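Long-range contacts in hydrogenase expression/formation protein HypE (Desulfovibrio vulgaris subsp. vulgaris, PDB 2Z1U), which binds ATP and magnesium and probably takes part in the maturation of hydrogenases: residues Ala162-Ser173 with His295-Lys306; Leu208-His216 with Cys276-Ala286. All blocks are in the same frame, centred on the assembly; numbering follows the deposited sequence.

Interaction 1: residues Ala162-Ser173 with His295-Lys306; sequences ARPGDAILISGS and HGEHAARIGSVK
Ile168 meets Ile302, Gly303 and Val305 where strands 167-170 and 300-306 run antiparallel. A classic beta bulge sits here: Ile302 and Gly303 both face Ile168, whose carbonyl O takes a firm bond from Ile302 N (2.8 Å) and a weak one from Gly303 N. Ile168 N in turn gives to Gly303 O. Past the bulge, Ile170 and Ala300 exchange N-H and C=O, and the bond from Ile170 N to Ala300 O is nearly linear (173°).

The apolar branches crowd one face of the sheet. CG2 of Ile302 presses on CG2 of Ile170 at 3.5 Å, closer than usual for two methyls, while the CG1 branch of Ile302, held between backbone N and carbonyl carbon (chi1 68°), runs obliquely to CG2 of Ile168. CG2 of Val305 packs on CG1 of Ile168 and CB of Asp166. Leu226 and Leu230 of helix 225-237 cover this face. On the other, CD2 of Leu169 lies against CA of Arg301 (3.7 Å), and the bent arginine chain brings NH2 near Ala167 CB; the guanidinium is held by acids of helix 280-291.

At the Arg163 end a type II turn is fastened by Gly165 N to Val305 O and Val305 N to Asp166 O (both 2.8 Å). Asp166 OD2 receives Arg163 N from above the carboxylate plane and also bonds His216. At the far end one water accepts from Ser173 N, donates to His295 O (2.6 Å) and bonds His298 ND1.

The ladder thus pairs the backbones of Ile168 and Ile170 with 300-306, while Ala167 and Leu169 bond to Leu278 and Cys276 on the other flank. The bulge lets one carbonyl serve two N-H groups, one well and one weakly. With two bonds at Asp166 OD2, the carboxylate is probably stabilised as the anion.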
# COMPACT_ATOMS: atom_id res chain seq x y z
N ALA A 162 26.66 5.64 -7.82
CA ALA A 162 27.65 6.63 -7.38
C ALA A 162 29.03 6.16 -7.81
O ALA A 162 29.39 5.00 -7.59
CB ALA A 162 27.60 6.82 -5.88
N ARG A 163 29.79 7.04 -8.45
CA ARG A 163 31.10 6.68 -8.97
C ARG A 163 32.17 7.70 -8.55
O ARG A 163 31.83 8.85 -8.25
CB ARG A 163 31.02 6.50 -10.50
CG ARG A 163 30.97 7.80 -11.33
CD ARG A 163 31.57 7.60 -12.74
NE ARG A 163 31.82 8.85 -13.47
CZ ARG A 163 31.18 9.24 -14.57
NH1 ARG A 163 30.22 8.49 -15.10
NH2 ARG A 163 31.49 10.39 -15.17
N PRO A 164 33.46 7.28 -8.47
CA PRO A 164 34.55 8.19 -8.12
C PRO A 164 34.51 9.52 -8.87
O PRO A 164 34.31 9.54 -10.09
CB PRO A 164 35.81 7.40 -8.52
CG PRO A 164 35.40 5.96 -8.35
CD PRO A 164 33.92 5.89 -8.63
N GLY A 165 34.69 10.62 -8.14
CA GLY A 165 34.66 11.96 -8.71
C GLY A 165 33.31 12.66 -8.69
O GLY A 165 33.23 13.86 -8.97
N ASP A 166 32.25 11.91 -8.36
CA ASP A 166 30.89 12.46 -8.25
C ASP A 166 30.79 13.49 -7.12
O ASP A 166 31.39 13.31 -6.05
CB ASP A 166 29.87 11.35 -7.98
CG ASP A 166 29.50 10.56 -9.22
OD1 ASP A 166 29.97 10.88 -10.34
OD2 ASP A 166 28.72 9.60 -9.08
N ALA A 167 30.04 14.56 -7.36
CA ALA A 167 29.70 15.49 -6.29
C ALA A 167 28.51 14.95 -5.51
O ALA A 167 27.67 14.23 -6.05
CB ALA A 167 29.40 16.86 -6.87
N ILE A 168 28.44 15.27 -4.22
CA ILE A 168 27.29 14.91 -3.39
C ILE A 168 26.64 16.21 -3.01
O ILE A 168 27.28 17.07 -2.39
CB ILE A 168 27.67 14.13 -2.10
CG1 ILE A 168 28.49 12.88 -2.43
CG2 ILE A 168 26.41 13.75 -1.31
CD1 ILE A 168 29.09 12.18 -1.18
N LEU A 169 25.40 16.37 -3.47
CA LEU A 169 24.63 17.59 -3.24
C LEU A 169 23.46 17.30 -2.30
O LEU A 169 22.86 16.21 -2.31
CB LEU A 169 24.08 18.16 -4.56
CG LEU A 169 24.97 18.38 -5.78
CD1 LEU A 169 24.12 18.97 -6.91
CD2 LEU A 169 26.18 19.29 -5.46
N ILE A 170 23.15 18.29 -1.47
CA ILE A 170 21.96 18.23 -0.63
C ILE A 170 21.02 19.36 -1.05
O ILE A 170 21.48 20.45 -1.45
CB ILE A 170 22.34 18.32 0.87
CG1 ILE A 170 21.23 17.76 1.75
CG2 ILE A 170 22.73 19.77 1.26
CD1 ILE A 170 21.00 16.24 1.62
N SER A 171 19.72 19.11 -0.93
CA SER A 171 18.71 20.07 -1.46
C SER A 171 18.27 21.09 -0.42
O SER A 171 17.59 22.04 -0.75
CB SER A 171 17.48 19.33 -2.02
OG SER A 171 16.80 18.64 -1.00
N GLY A 172 18.64 20.87 0.84
CA GLY A 172 18.32 21.81 1.92
C GLY A 172 18.75 21.32 3.30
O GLY A 172 19.51 20.36 3.41
N SER A 173 18.24 21.99 4.33
CA SER A 173 18.66 21.81 5.72
C SER A 173 18.33 20.43 6.30
O SER A 173 17.34 19.80 5.91
CB SER A 173 18.05 22.93 6.58
OG SER A 173 16.63 22.82 6.64
N HIS A 295 12.68 24.16 -0.14
CA HIS A 295 13.72 24.33 0.88
C HIS A 295 15.12 24.60 0.32
O HIS A 295 16.12 24.56 1.04
CB HIS A 295 13.73 23.15 1.86
CG HIS A 295 12.35 22.76 2.31
ND1 HIS A 295 11.54 23.61 3.04
CD2 HIS A 295 11.62 21.65 2.08
CE1 HIS A 295 10.38 23.03 3.25
NE2 HIS A 295 10.40 21.83 2.68
N GLY A 296 15.17 24.96 -0.96
CA GLY A 296 16.44 25.15 -1.65
C GLY A 296 17.27 26.34 -1.24
O GLY A 296 18.40 26.47 -1.73
N GLU A 297 16.74 27.25 -0.32
CA GLU A 297 17.61 28.29 0.24
C GLU A 297 18.96 27.71 0.65
O GLU A 297 19.94 28.41 0.69
CB GLU A 297 16.93 28.94 1.44
CG GLU A 297 16.40 27.96 2.47
CD GLU A 297 14.99 27.49 2.15
OE1 GLU A 297 14.31 26.98 3.07
OE2 GLU A 297 14.56 27.63 0.99
N HIS A 298 18.92 26.46 1.09
CA HIS A 298 20.08 25.87 1.74
C HIS A 298 20.70 24.72 0.96
O HIS A 298 21.54 24.00 1.50
CB HIS A 298 19.70 25.40 3.15
CG HIS A 298 19.26 26.50 4.05
ND1 HIS A 298 18.14 26.41 4.85
CD2 HIS A 298 19.79 27.73 4.27
CE1 HIS A 298 18.00 27.53 5.53
NE2 HIS A 298 18.98 28.35 5.19
N ALA A 299 20.27 24.54 -0.30
CA ALA A 299 20.92 23.55 -1.17
C ALA A 299 22.42 23.79 -1.19
O ALA A 299 22.86 24.93 -1.22
CB ALA A 299 20.35 23.60 -2.58
N ALA A 300 23.21 22.71 -1.14
CA ALA A 300 24.67 22.83 -1.07
C ALA A 300 25.41 21.60 -1.58
O ALA A 300 24.91 20.48 -1.51
CB ALA A 300 25.12 23.15 0.35
N ARG A 301 26.61 21.83 -2.09
CA ARG A 301 27.56 20.75 -2.30
C ARG A 301 28.05 20.35 -0.90
O ARG A 301 28.54 21.19 -0.14
CB ARG A 301 28.71 21.23 -3.18
CG ARG A 301 29.73 20.16 -3.54
CD ARG A 301 30.99 20.81 -4.05
NE ARG A 301 30.79 21.53 -5.31
CZ ARG A 301 30.99 21.01 -6.51
NH1 ARG A 301 30.79 21.75 -7.60
NH2 ARG A 301 31.40 19.74 -6.63
N ILE A 302 27.88 19.08 -0.52
CA ILE A 302 28.35 18.65 0.82
C ILE A 302 29.55 17.71 0.83
O ILE A 302 30.11 17.40 1.89
CB ILE A 302 27.21 18.01 1.68
CG1 ILE A 302 26.75 16.67 1.08
CG2 ILE A 302 26.06 19.00 1.87
CD1 ILE A 302 25.81 15.87 1.98
N GLY A 303 29.97 17.26 -0.35
CA GLY A 303 31.06 16.30 -0.42
C GLY A 303 31.24 15.67 -1.78
O GLY A 303 30.79 16.21 -2.80
N SER A 304 31.92 14.53 -1.80
CA SER A 304 32.24 13.84 -3.05
C SER A 304 32.33 12.32 -2.87
O SER A 304 32.48 11.82 -1.74
CB SER A 304 33.54 14.40 -3.66
OG SER A 304 34.68 14.13 -2.85
N VAL A 305 32.23 11.60 -3.98
CA VAL A 305 32.44 10.15 -3.97
C VAL A 305 33.88 9.84 -4.41
O VAL A 305 34.41 10.47 -5.35
CB VAL A 305 31.42 9.43 -4.88
CG1 VAL A 305 31.64 7.92 -4.86
CG2 VAL A 305 29.98 9.78 -4.44
N LYS A 306 34.51 8.90 -3.71
CA LYS A 306 35.91 8.51 -3.97
C LYS A 306 36.05 7.00 -3.99
O LYS A 306 35.27 6.28 -3.34
CB LYS A 306 36.84 9.12 -2.91
CG LYS A 306 37.04 10.63 -3.05
CD LYS A 306 37.97 11.21 -1.99
CE LYS A 306 38.44 12.62 -2.36
NZ LYS A 306 37.34 13.59 -2.55
O HOH W 1 16.41 24.11 3.61

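Interaction 2: residues Leu208-His216 with Cys276-Ala286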
# COMPACT_ATOMS: atom_id res chain seq x y z
N LEU A 208 15.94 18.22 -12.88
CA LEU A 208 17.29 17.66 -12.74
C LEU A 208 17.56 16.63 -13.83
O LEU A 208 18.58 16.69 -14.51
CB LEU A 208 17.46 16.98 -11.38
CG LEU A 208 17.72 17.85 -10.15
CD1 LEU A 208 17.78 16.96 -8.90
CD2 LEU A 208 19.01 18.69 -10.29
N VAL A 209 16.64 15.69 -13.97
CA VAL A 209 16.83 14.53 -14.81
C VAL A 209 16.78 14.88 -16.32
O VAL A 209 17.64 14.44 -17.11
CB VAL A 209 15.86 13.40 -14.34
CG1 VAL A 209 15.19 12.66 -15.46
CG2 VAL A 209 16.57 12.47 -13.32
N LEU A 210 15.83 15.74 -16.68
CA LEU A 210 15.63 16.15 -18.08
C LEU A 210 16.48 17.32 -18.58
O LEU A 210 16.78 17.38 -19.77
CB LEU A 210 14.15 16.44 -18.34
CG LEU A 210 13.19 15.29 -18.06
CD1 LEU A 210 11.77 15.78 -18.21
CD2 LEU A 210 13.47 14.12 -19.00
N GLU A 211 16.83 18.25 -17.70
CA GLU A 211 17.56 19.44 -18.12
C GLU A 211 19.04 19.44 -17.74
O GLU A 211 19.87 19.92 -18.49
CB GLU A 211 16.84 20.72 -17.69
CG GLU A 211 15.44 20.82 -18.32
CD GLU A 211 14.76 22.15 -18.14
OE1 GLU A 211 13.61 22.16 -17.65
OE2 GLU A 211 15.37 23.19 -18.47
N VAL A 212 19.36 18.90 -16.56
CA VAL A 212 20.76 18.81 -16.13
C VAL A 212 21.37 17.52 -16.69
O VAL A 212 22.41 17.56 -17.37
CB VAL A 212 20.90 18.92 -14.59
CG1 VAL A 212 22.35 18.72 -14.15
CG2 VAL A 212 20.35 20.26 -14.11
N GLY A 213 20.69 16.40 -16.44
CA GLY A 213 21.06 15.09 -16.98
C GLY A 213 22.23 14.39 -16.31
O GLY A 213 22.98 15.00 -15.54
N ASP A 214 22.39 13.10 -16.61
CA ASP A 214 23.46 12.25 -16.07
C ASP A 214 23.43 12.18 -14.54
O ASP A 214 24.46 12.15 -13.88
CB ASP A 214 24.85 12.68 -16.61
CG ASP A 214 25.86 11.53 -16.65
OD1 ASP A 214 25.48 10.35 -16.45
OD2 ASP A 214 27.06 11.80 -16.89
N ILE A 215 22.22 12.13 -13.99
CA ILE A 215 22.05 11.97 -12.54
C ILE A 215 22.36 10.52 -12.16
O ILE A 215 21.73 9.58 -12.68
CB ILE A 215 20.61 12.34 -12.08
CG1 ILE A 215 20.20 13.74 -12.58
CG2 ILE A 215 20.49 12.22 -10.55
CD1 ILE A 215 21.14 14.91 -12.17
N HIS A 216 23.34 10.33 -11.27
CA HIS A 216 23.69 8.98 -10.84
C HIS A 216 22.80 8.43 -9.74
O HIS A 216 22.32 7.31 -9.86
CB HIS A 216 25.17 8.88 -10.44
CG HIS A 216 26.11 9.02 -11.60
ND1 HIS A 216 27.48 9.12 -11.42
CD2 HIS A 216 25.90 9.06 -12.93
CE1 HIS A 216 28.06 9.23 -12.60
NE2 HIS A 216 27.13 9.19 -13.53
N CYS A 276 21.53 14.30 -4.04
CA CYS A 276 21.74 14.13 -5.46
C CYS A 276 23.23 13.91 -5.72
O CYS A 276 24.06 14.74 -5.37
CB CYS A 276 21.22 15.36 -6.22
SG CYS A 276 21.62 15.40 -7.98
N ILE A 277 23.54 12.78 -6.36
CA ILE A 277 24.92 12.43 -6.69
C ILE A 277 25.03 12.32 -8.21
O ILE A 277 24.18 11.68 -8.85
CB ILE A 277 25.37 11.14 -5.94
CG1 ILE A 277 25.33 11.38 -4.43
CG2 ILE A 277 26.79 10.71 -6.35
CD1 ILE A 277 25.45 10.15 -3.55
N LEU A 278 26.06 12.96 -8.77
CA LEU A 278 26.24 13.12 -10.22
C LEU A 278 27.69 13.57 -10.55
O LEU A 278 28.36 14.15 -9.69
CB LEU A 278 25.23 14.14 -10.76
CG LEU A 278 25.50 15.66 -10.72
CD1 LEU A 278 24.37 16.35 -11.45
CD2 LEU A 278 25.64 16.22 -9.31
N PRO A 279 28.16 13.34 -11.79
CA PRO A 279 29.51 13.79 -12.16
C PRO A 279 29.78 15.26 -11.87
O PRO A 279 28.87 16.10 -11.93
CB PRO A 279 29.56 13.56 -13.68
CG PRO A 279 28.59 12.47 -13.92
CD PRO A 279 27.49 12.68 -12.92
N GLU A 280 31.04 15.57 -11.59
CA GLU A 280 31.48 16.90 -11.23
C GLU A 280 31.05 18.00 -12.20
O GLU A 280 30.65 19.08 -11.76
CB GLU A 280 33.01 16.91 -11.01
CG GLU A 280 33.62 18.23 -10.55
CD GLU A 280 32.89 18.88 -9.38
OE1 GLU A 280 32.64 20.12 -9.45
OE2 GLU A 280 32.55 18.18 -8.41
N GLU A 281 31.10 17.74 -13.51
CA GLU A 281 30.85 18.81 -14.49
C GLU A 281 29.38 19.23 -14.61
O GLU A 281 29.06 20.27 -15.21
CB GLU A 281 31.50 18.51 -15.87
CG GLU A 281 30.64 17.71 -16.85
CD GLU A 281 30.78 16.20 -16.69
OE1 GLU A 281 31.48 15.75 -15.74
OE2 GLU A 281 30.20 15.47 -17.51
N ARG A 282 28.49 18.44 -14.02
CA ARG A 282 27.08 18.76 -13.95
C ARG A 282 26.66 19.29 -12.57
O ARG A 282 25.51 19.71 -12.40
CB ARG A 282 26.23 17.53 -14.29
CG ARG A 282 25.77 17.46 -15.73
CD ARG A 282 26.61 16.52 -16.57
NE ARG A 282 25.76 15.65 -17.38
CZ ARG A 282 25.35 15.91 -18.61
NH1 ARG A 282 25.71 17.03 -19.22
NH2 ARG A 282 24.57 15.04 -19.24
N ALA A 283 27.59 19.29 -11.62
CA ALA A 283 27.30 19.59 -10.21
C ALA A 283 26.75 20.99 -9.98
O ALA A 283 25.79 21.19 -9.22
CB ALA A 283 28.54 19.37 -9.34
N GLU A 284 27.36 21.96 -10.65
CA GLU A 284 27.00 23.36 -10.56
C GLU A 284 25.58 23.61 -11.12
O GLU A 284 24.75 24.25 -10.46
CB GLU A 284 28.06 24.19 -11.29
CG GLU A 284 28.56 25.41 -10.53
CD GLU A 284 28.94 25.13 -9.09
OE1 GLU A 284 29.88 24.34 -8.84
OE2 GLU A 284 28.29 25.72 -8.20
N ALA A 285 25.29 23.07 -12.30
CA ALA A 285 23.95 23.16 -12.90
C ALA A 285 22.88 22.50 -12.00
O ALA A 285 21.82 23.08 -11.77
CB ALA A 285 23.94 22.57 -14.31
N ALA A 286 23.17 21.31 -11.45
CA ALA A 286 22.24 20.63 -10.55
C ALA A 286 21.96 21.46 -9.30
O ALA A 286 20.81 21.58 -8.87
CB ALA A 286 22.76 19.23 -10.17
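The ring of His216 carries Pro279 over one face: Pro279 CD stands 3.6 Å from the ring centroid, 17° off the normal, a CH-pi contact offset toward the rim. Asp166, from outside the two segments, holds the ring at ND1. The backbone N of His216 makes a weak bond to Ile277 O (2.9 Å), where the chain enters strand 217-219 beside strand 275-278.

Next to the ring, Asp214 crosses Pro279 at about a right angle and sets Asp214 OD2 against Pro279 CG at 3.4 Å. The same aspartate brings CB to the edge of the Arg282 guanidinium, near its plane, with Arg282 NE 3.2 Å from Asp214 CB. Asp214 OD2 is 4.1 Å from Arg282 NE but well out of that plane, so only the charges attract. Bends at chi2 and chi3 of Arg282 lay the group across the end of helix 202-212, with Val212 O over one face, 3.6 Å from Arg282 CZ.

Deeper in, CD1 of Leu278 meets CD1 of Ile215 at 3.6 Å and looks on to CG1 of Val212, which also reaches CB of Ala285 and Ala286. CD2 of Leu208 packs on CB of Ala286, and its CD1 on Cys276 SG.

A wider pi-type turn ends helix 202-212, and Gly213, with positive phi, leads away from it. The apolar contacts join this helix end to strand 275-278 and to helix 280-291, which covers one face of the mixed beta-sheet in the C-terminal AIR synthase-related domain, beside the outermost strand 217-219.

The centres of the two interactions are 10 Å apart, on the same side of the chain's centre. Interaction 2 is nested within the loop that interaction 1 closes, and all four segments belong to the C-terminal AIR synthase-related region. Both reach one mixed beta-sheet, in which strand 167-170 lies between 275-278 and 300-306, while helix 280-291 precedes strand 300-306 in the chain. Two polar links tie them: Arg301 NH2 to Glu280 OE2 (2.6 Å, a salt bridge) and Asp166 OD2 to His216 ND1 (2.7 Å, a probable hydrogen bond). Asp220, which binds magnesium, comes directly after strand 217-219, consistent with this framework helping to place the site, although neither contact forms it.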